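Local structure of lovastatin nonaketide synthase mokA (6AD3) at residues A[131-136]-A[208-213]; A[121-126]-A[186-191]; A[223-226]-A[231-234]. The protein makes the polyketide backbone of monacolin K (lovastatin) as an iterative type I polyketide synthase, of which this chain is the condensation domain. The protein carries 1 engineered substitution. One frame throughout, in Å; residues are numbered along the deposited sequence.

Interaction 1. Residues A[131-136]-A[208-213]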
# COMPACT_ATOMS: atom_id res chain seq x y z
N THR A 131 -3.09 15.60 14.53
CA THR A 131 -3.35 16.49 13.43
C THR A 131 -4.80 16.39 12.95
O THR A 131 -5.34 15.30 12.73
CB THR A 131 -2.35 16.22 12.28
OG1 THR A 131 -1.03 16.64 12.70
CG2 THR A 131 -2.72 17.00 11.03
N GLY A 132 -5.42 17.55 12.78
CA GLY A 132 -6.66 17.62 12.04
C GLY A 132 -6.49 18.21 10.67
O GLY A 132 -5.44 18.73 10.32
N PHE A 133 -7.55 18.15 9.87
CA PHE A 133 -7.47 18.56 8.49
C PHE A 133 -8.69 19.43 8.22
O PHE A 133 -9.81 18.98 8.31
CB PHE A 133 -7.48 17.36 7.54
CG PHE A 133 -6.29 16.43 7.71
CD1 PHE A 133 -6.25 15.53 8.74
CD2 PHE A 133 -5.16 16.62 6.95
CE1 PHE A 133 -5.09 14.80 8.99
CE2 PHE A 133 -4.00 15.89 7.18
CZ PHE A 133 -3.99 14.94 8.17
N ALA A 134 -8.45 20.70 7.97
CA ALA A 134 -9.55 21.70 8.00
C ALA A 134 -9.62 22.39 6.67
O ALA A 134 -8.61 22.55 5.97
CB ALA A 134 -9.31 22.71 9.11
N ALA A 135 -10.84 22.79 6.31
CA ALA A 135 -11.04 23.56 5.10
C ALA A 135 -10.30 24.88 5.25
O ALA A 135 -10.37 25.50 6.31
CB ALA A 135 -12.54 23.82 4.88
N VAL A 136 -9.69 25.34 4.16
CA VAL A 136 -9.23 26.71 4.04
C VAL A 136 -10.21 27.57 3.22
O VAL A 136 -10.57 27.23 2.11
CB VAL A 136 -7.86 26.78 3.37
CG1 VAL A 136 -7.29 28.16 3.51
CG2 VAL A 136 -6.93 25.78 4.01
N ARG A 208 -6.27 7.50 5.57
CA ARG A 208 -5.17 7.57 4.59
C ARG A 208 -4.14 8.64 4.94
O ARG A 208 -2.97 8.43 4.72
CB ARG A 208 -5.75 7.85 3.22
CG ARG A 208 -4.75 8.15 2.09
CD ARG A 208 -4.04 6.94 1.60
NE ARG A 208 -3.04 6.44 2.54
CZ ARG A 208 -2.37 5.30 2.39
NH1 ARG A 208 -2.60 4.53 1.35
NH2 ARG A 208 -1.46 4.92 3.28
N PHE A 209 -4.59 9.80 5.41
CA PHE A 209 -3.71 10.92 5.52
C PHE A 209 -2.62 10.75 6.62
O PHE A 209 -1.67 11.55 6.65
CB PHE A 209 -4.48 12.20 5.83
CG PHE A 209 -5.36 12.71 4.72
CD1 PHE A 209 -5.35 12.14 3.46
CD2 PHE A 209 -6.27 13.74 4.97
CE1 PHE A 209 -6.23 12.53 2.51
CE2 PHE A 209 -7.15 14.14 4.00
CZ PHE A 209 -7.10 13.58 2.75
N VAL A 210 -2.80 9.81 7.55
CA VAL A 210 -1.95 9.73 8.76
C VAL A 210 -1.09 8.48 8.88
O VAL A 210 -0.35 8.35 9.84
CB VAL A 210 -2.73 9.94 10.07
CG1 VAL A 210 -3.44 11.31 10.04
CG2 VAL A 210 -3.75 8.82 10.29
N GLY A 211 -1.22 7.58 7.91
CA GLY A 211 -0.49 6.33 8.00
C GLY A 211 -0.15 5.65 6.71
O GLY A 211 -0.44 6.15 5.61
N ASP A 212 0.53 4.50 6.86
CA ASP A 212 0.88 3.59 5.75
C ASP A 212 1.59 2.38 6.36
O ASP A 212 1.63 2.26 7.57
CB ASP A 212 1.76 4.27 4.63
CG ASP A 212 3.16 4.72 5.10
OD1 ASP A 212 3.69 4.25 6.13
OD2 ASP A 212 3.76 5.55 4.38
N GLY A 213 1.94 1.40 5.53
CA GLY A 213 2.44 0.12 6.07
C GLY A 213 3.63 0.31 7.00
O GLY A 213 3.75 -0.37 8.03
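Two residues after Val210, which with Phe209 meets Phe133, four groups grip the carboxylate of Asp212: Arg357 NH2 (a salt bridge) and Thr215 N at OD1, Phe369 N and Ala370 N at OD2. The OD1 bond to Thr215 caps the helix that begins at Gly213. Residues 207-213 span the HHxxxDG signature of condensation domains, His207 at the first histidine position and Arg208 at the second, and the Asp–Arg pair probably shapes this turn as in relatives. Arg208 NH2 lies 2.8 Å from Gly211 O, in the guanidinium plane, and Arg208 NH1 forms a salt bridge with Glu462. The contact itself is apolar. Phe209 sets the edge of its ring to the face of Phe133, centroids 5.1 Å apart and planes at 60°. With chi2 at -7°, CD1 of Phe209 lies beside its own CA and CD2 is sent outward over the Phe133 face, 3.7 Å from Phe133 CD2. Phe209 CB adds an off-centre CH-pi contact, 3.6 Å from Phe133 CZ. At the ring edge, Val210 CG1 meets Phe133 CE1 at 4.0 Å. Strand 131-135, an outermost strand beside 145-150, packs against the turn between strand 199-206 and helix 213-227, with helix 80-91 touching both phenylalanines.

Interaction 2. Residues A[121-126]-A[186-191]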
# COMPACT_ATOMS: atom_id res chain seq x y z
N ALA A 121 1.39 7.39 24.63
CA ALA A 121 2.67 8.07 24.48
C ALA A 121 3.07 8.14 23.02
O ALA A 121 3.59 9.17 22.59
CB ALA A 121 3.75 7.38 25.30
N VAL A 122 2.69 7.13 22.24
CA VAL A 122 2.91 7.15 20.79
C VAL A 122 2.07 8.25 20.16
O VAL A 122 2.59 9.06 19.37
CB VAL A 122 2.57 5.80 20.11
CG1 VAL A 122 2.65 5.90 18.61
CG2 VAL A 122 3.49 4.69 20.61
N LEU A 123 0.81 8.37 20.61
CA LEU A 123 -0.06 9.44 20.13
C LEU A 123 0.51 10.84 20.43
O LEU A 123 0.42 11.74 19.61
CB LEU A 123 -1.45 9.28 20.71
CG LEU A 123 -2.30 8.11 20.24
CD1 LEU A 123 -3.67 8.16 20.91
CD2 LEU A 123 -2.50 8.06 18.73
N ARG A 124 1.02 11.03 21.64
CA ARG A 124 1.62 12.28 22.05
C ARG A 124 2.92 12.61 21.31
O ARG A 124 3.17 13.79 20.98
CB ARG A 124 1.91 12.25 23.54
CG ARG A 124 2.71 13.40 24.06
CD ARG A 124 2.56 13.48 25.58
NE ARG A 124 2.70 12.16 26.21
CZ ARG A 124 1.68 11.41 26.68
NH1 ARG A 124 0.42 11.83 26.63
NH2 ARG A 124 1.94 10.22 27.19
N ARG A 125 3.75 11.60 21.05
CA ARG A 125 5.06 11.82 20.42
C ARG A 125 4.98 12.43 19.05
O ARG A 125 5.90 13.17 18.64
CB ARG A 125 5.85 10.48 20.32
CG ARG A 125 6.73 10.23 21.54
CD ARG A 125 7.19 8.79 21.60
NE ARG A 125 7.98 8.44 20.42
CZ ARG A 125 9.24 8.83 20.22
NH1 ARG A 125 9.91 9.50 21.18
NH2 ARG A 125 9.86 8.41 19.17
N HIS A 126 4.00 11.98 18.26
CA HIS A 126 3.98 12.26 16.83
C HIS A 126 2.88 13.26 16.48
O HIS A 126 1.69 12.98 16.62
CB HIS A 126 3.78 10.96 16.06
CG HIS A 126 4.90 10.00 16.22
ND1 HIS A 126 4.92 9.03 17.20
CD2 HIS A 126 6.15 10.05 15.72
CE1 HIS A 126 6.09 8.41 17.17
NE2 HIS A 126 6.84 8.99 16.25
N ASP A 186 -9.75 13.25 14.36
CA ASP A 186 -10.13 11.86 14.59
C ASP A 186 -9.70 11.06 13.37
O ASP A 186 -10.29 11.21 12.30
CB ASP A 186 -11.67 11.77 14.75
CG ASP A 186 -12.16 10.37 14.86
OD1 ASP A 186 -11.57 9.63 15.65
OD2 ASP A 186 -13.08 9.97 14.11
N THR A 187 -8.52 10.43 13.48
CA THR A 187 -7.80 9.91 12.34
C THR A 187 -7.27 8.49 12.52
O THR A 187 -6.78 7.89 11.56
CB THR A 187 -6.60 10.80 11.98
OG1 THR A 187 -5.68 10.81 13.10
CG2 THR A 187 -7.06 12.21 11.68
N LEU A 188 -7.37 7.94 13.74
CA LEU A 188 -6.75 6.64 14.06
C LEU A 188 -7.69 5.86 14.98
O LEU A 188 -8.49 6.46 15.76
CB LEU A 188 -5.48 6.89 14.86
CG LEU A 188 -4.12 7.10 14.25
CD1 LEU A 188 -3.08 6.91 15.39
CD2 LEU A 188 -3.82 6.13 13.11
N ARG A 189 -7.63 4.54 14.90
CA ARG A 189 -8.17 3.69 15.97
C ARG A 189 -7.08 2.76 16.44
O ARG A 189 -6.32 2.24 15.63
CB ARG A 189 -9.37 2.87 15.48
CG ARG A 189 -10.41 3.68 14.71
CD ARG A 189 -11.46 4.23 15.62
NE ARG A 189 -12.43 5.06 14.89
CZ ARG A 189 -12.39 6.38 14.84
NH1 ARG A 189 -11.28 7.00 15.20
NH2 ARG A 189 -13.36 7.05 14.21
N LEU A 190 -6.89 2.70 17.75
CA LEU A 190 -5.94 1.77 18.35
C LEU A 190 -6.66 0.95 19.40
O LEU A 190 -7.08 1.51 20.40
CB LEU A 190 -4.80 2.52 19.02
CG LEU A 190 -3.97 3.43 18.11
CD1 LEU A 190 -3.10 4.39 18.90
CD2 LEU A 190 -3.13 2.62 17.15
N VAL A 191 -6.95 -0.32 19.06
CA VAL A 191 -7.88 -1.13 19.83
C VAL A 191 -7.30 -2.50 20.11
O VAL A 191 -6.86 -3.21 19.18
CB VAL A 191 -9.23 -1.29 19.11
CG1 VAL A 191 -10.18 -2.14 19.97
CG2 VAL A 191 -9.80 0.06 18.78
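Leu123 reaches from the helix to Leu188 and Leu190 on the strand. Its CB is too distant to touch either leucine, but chi1 at -69° sets CG anti to the carbonyl carbon and starts the branch point toward the strand. Leu123 CG is the first atom to meet the strand, with Leu190 CD1 at 4.0 Å. At the tip the two methyls part company: chi2 of -178° draws CD1 straight on from CA, while Leu123 CD2 takes up the contact, 3.6 Å from Leu188 CD1 and 3.7 Å from Leu190 CD1. Leu190 comes at Leu123 tip to tip, whereas Leu188 runs past it in the opposite direction, so one methyl touches two leucines, two residues apart, on the same face of the strand. This is helix-on-sheet packing in the N-terminal half of the condensation fold, a chloramphenicol-acetyltransferase-like lobe: helix 112-125 lies against the mixed sheet that includes strands 157-161, 188-195 and 199-206, and Leu123 also touches Val157. Leu188 and Leu190 point their CB atoms to the helix, and Arg189 between them heads elsewhere. The Arg189 guanidinium forms a salt bridge with Asp186, end-on, Arg189 NH1 to Asp186 OD1 at 2.7 Å and Arg189 NH2 to Asp186 OD2 at 2.9 Å, the latter on the syn lone pair and nearly straight at 174°; NH1 also bonds Leu188 O. Where the helix ends, His126 ND1 donates to Val122 O at 3.2 Å, an oxygen that also accepts a weak bond from His126 N.

Interaction 3. Residues A[223-226]-A[231-234]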
# COMPACT_ATOMS: atom_id res chain seq x y z
N ALA A 223 5.34 0.98 20.48
CA ALA A 223 4.46 0.55 21.56
C ALA A 223 5.06 -0.63 22.35
O ALA A 223 5.06 -0.61 23.58
CB ALA A 223 3.10 0.16 21.01
N SER A 224 5.70 -1.55 21.64
CA SER A 224 6.38 -2.68 22.24
C SER A 224 7.51 -2.20 23.15
O SER A 224 7.66 -2.68 24.29
CB SER A 224 6.96 -3.59 21.16
OG SER A 224 7.69 -4.69 21.73
N GLN A 225 8.36 -1.34 22.59
CA GLN A 225 9.51 -0.85 23.36
C GLN A 225 9.03 -0.10 24.59
O GLN A 225 9.55 -0.30 25.69
CB GLN A 225 10.38 0.06 22.51
CG GLN A 225 11.22 -0.69 21.51
CD GLN A 225 12.04 0.23 20.71
OE1 GLN A 225 13.22 0.48 21.04
NE2 GLN A 225 11.43 0.84 19.72
N LEU A 226 8.02 0.77 24.42
CA LEU A 226 7.53 1.56 25.56
C LEU A 226 6.92 0.67 26.62
O LEU A 226 7.24 0.78 27.80
CB LEU A 226 6.50 2.58 25.12
CG LEU A 226 7.07 3.80 24.41
CD1 LEU A 226 6.00 4.51 23.63
CD2 LEU A 226 7.77 4.76 25.36
N THR A 231 13.25 3.77 26.92
CA THR A 231 13.12 5.21 26.73
C THR A 231 13.48 5.52 25.28
O THR A 231 14.58 5.23 24.82
CB THR A 231 14.07 6.01 27.66
OG1 THR A 231 13.83 5.65 29.04
CG2 THR A 231 13.83 7.52 27.48
N LEU A 232 12.49 5.92 24.51
CA LEU A 232 12.74 6.24 23.13
C LEU A 232 13.57 7.53 23.08
O LEU A 232 13.62 8.28 24.05
CB LEU A 232 11.41 6.41 22.36
CG LEU A 232 10.48 5.17 22.36
CD1 LEU A 232 9.15 5.46 21.67
CD2 LEU A 232 11.20 3.99 21.70
N ASP A 233 14.21 7.76 21.94
CA ASP A 233 14.91 9.01 21.69
C ASP A 233 13.95 10.17 21.82
O ASP A 233 12.83 10.12 21.28
CB ASP A 233 15.50 9.00 20.28
CG ASP A 233 16.78 8.23 20.19
OD1 ASP A 233 17.39 7.94 21.24
OD2 ASP A 233 17.14 7.85 19.06
N LYS A 234 14.44 11.28 22.37
CA LYS A 234 13.68 12.52 22.48
C LYS A 234 13.42 13.15 21.11
O LYS A 234 12.42 13.80 20.90
CB LYS A 234 14.45 13.53 23.34
CG LYS A 234 13.60 14.68 23.84
CD LYS A 234 12.37 14.17 24.59
CE LYS A 234 11.73 15.26 25.44
NZ LYS A 234 12.69 15.78 26.45
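Leu232 spreads its two methyls over neighbouring residues of helix 213-227, CD1 on Leu226 and CD2 on Gln225. The Leu226 half is the closer-knit. Leu232 CD1 sits 3.8 Å from both CG and CD1 of Leu226 and 4.0 Å from Leu226 CD2, so a single methyl beds into the whole fork of the other leucine. The two side chains cross at about a right angle. For Leu226 the CB leaves the helix without aiming at the loop, and it is the branched end that comes near; behind it, Ala118 and Val122 of helix 112-125 continue the apolar surface. The Gln225 half is more peripheral and smaller: one methyl beside an amide, not a fork. Here Leu232 CD2 lies 3.7 Å from Gln225 NE2 and 4.0 Å from Gln225 CD. The chain of Gln225 is extended beyond CG, and a chi3 of 95° turns its amide well out of the line of the chain, with NE2 donating back to Val221 O one helical turn earlier. Thr231 and Asp233, which flank Leu232, are exposed to solvent. Leu232 thus lies where the loop turns back on the helix it has just left. No hydrogen bond spans the two segments, which is consistent with their direct contact resting on dispersion and on shielding leucine carbon from water, while Gln225 NE2 finds a hydrogen-bond partner within its own helix.

From the N terminus, residues 121-126 open interaction 2 and, a few residues on, 131-136 open interaction 1. The chain returns at 186-191 to close the first of these loops and at 208-213 to close the second, so the two cross, and they touch where Val210 packs on Thr187 and Leu188. Interaction 3 follows in series, a short return after helix 213-227. It meets interaction 2 through Arg125, whose NH1 lies 3.0 Å from Asp233 O, a probable hydrogen bond, and through Val122 beside Leu226. Together they tie helix 112-125, strands 131-135 and 188-195, the signature turn and helix 213-227 into one half of the domain.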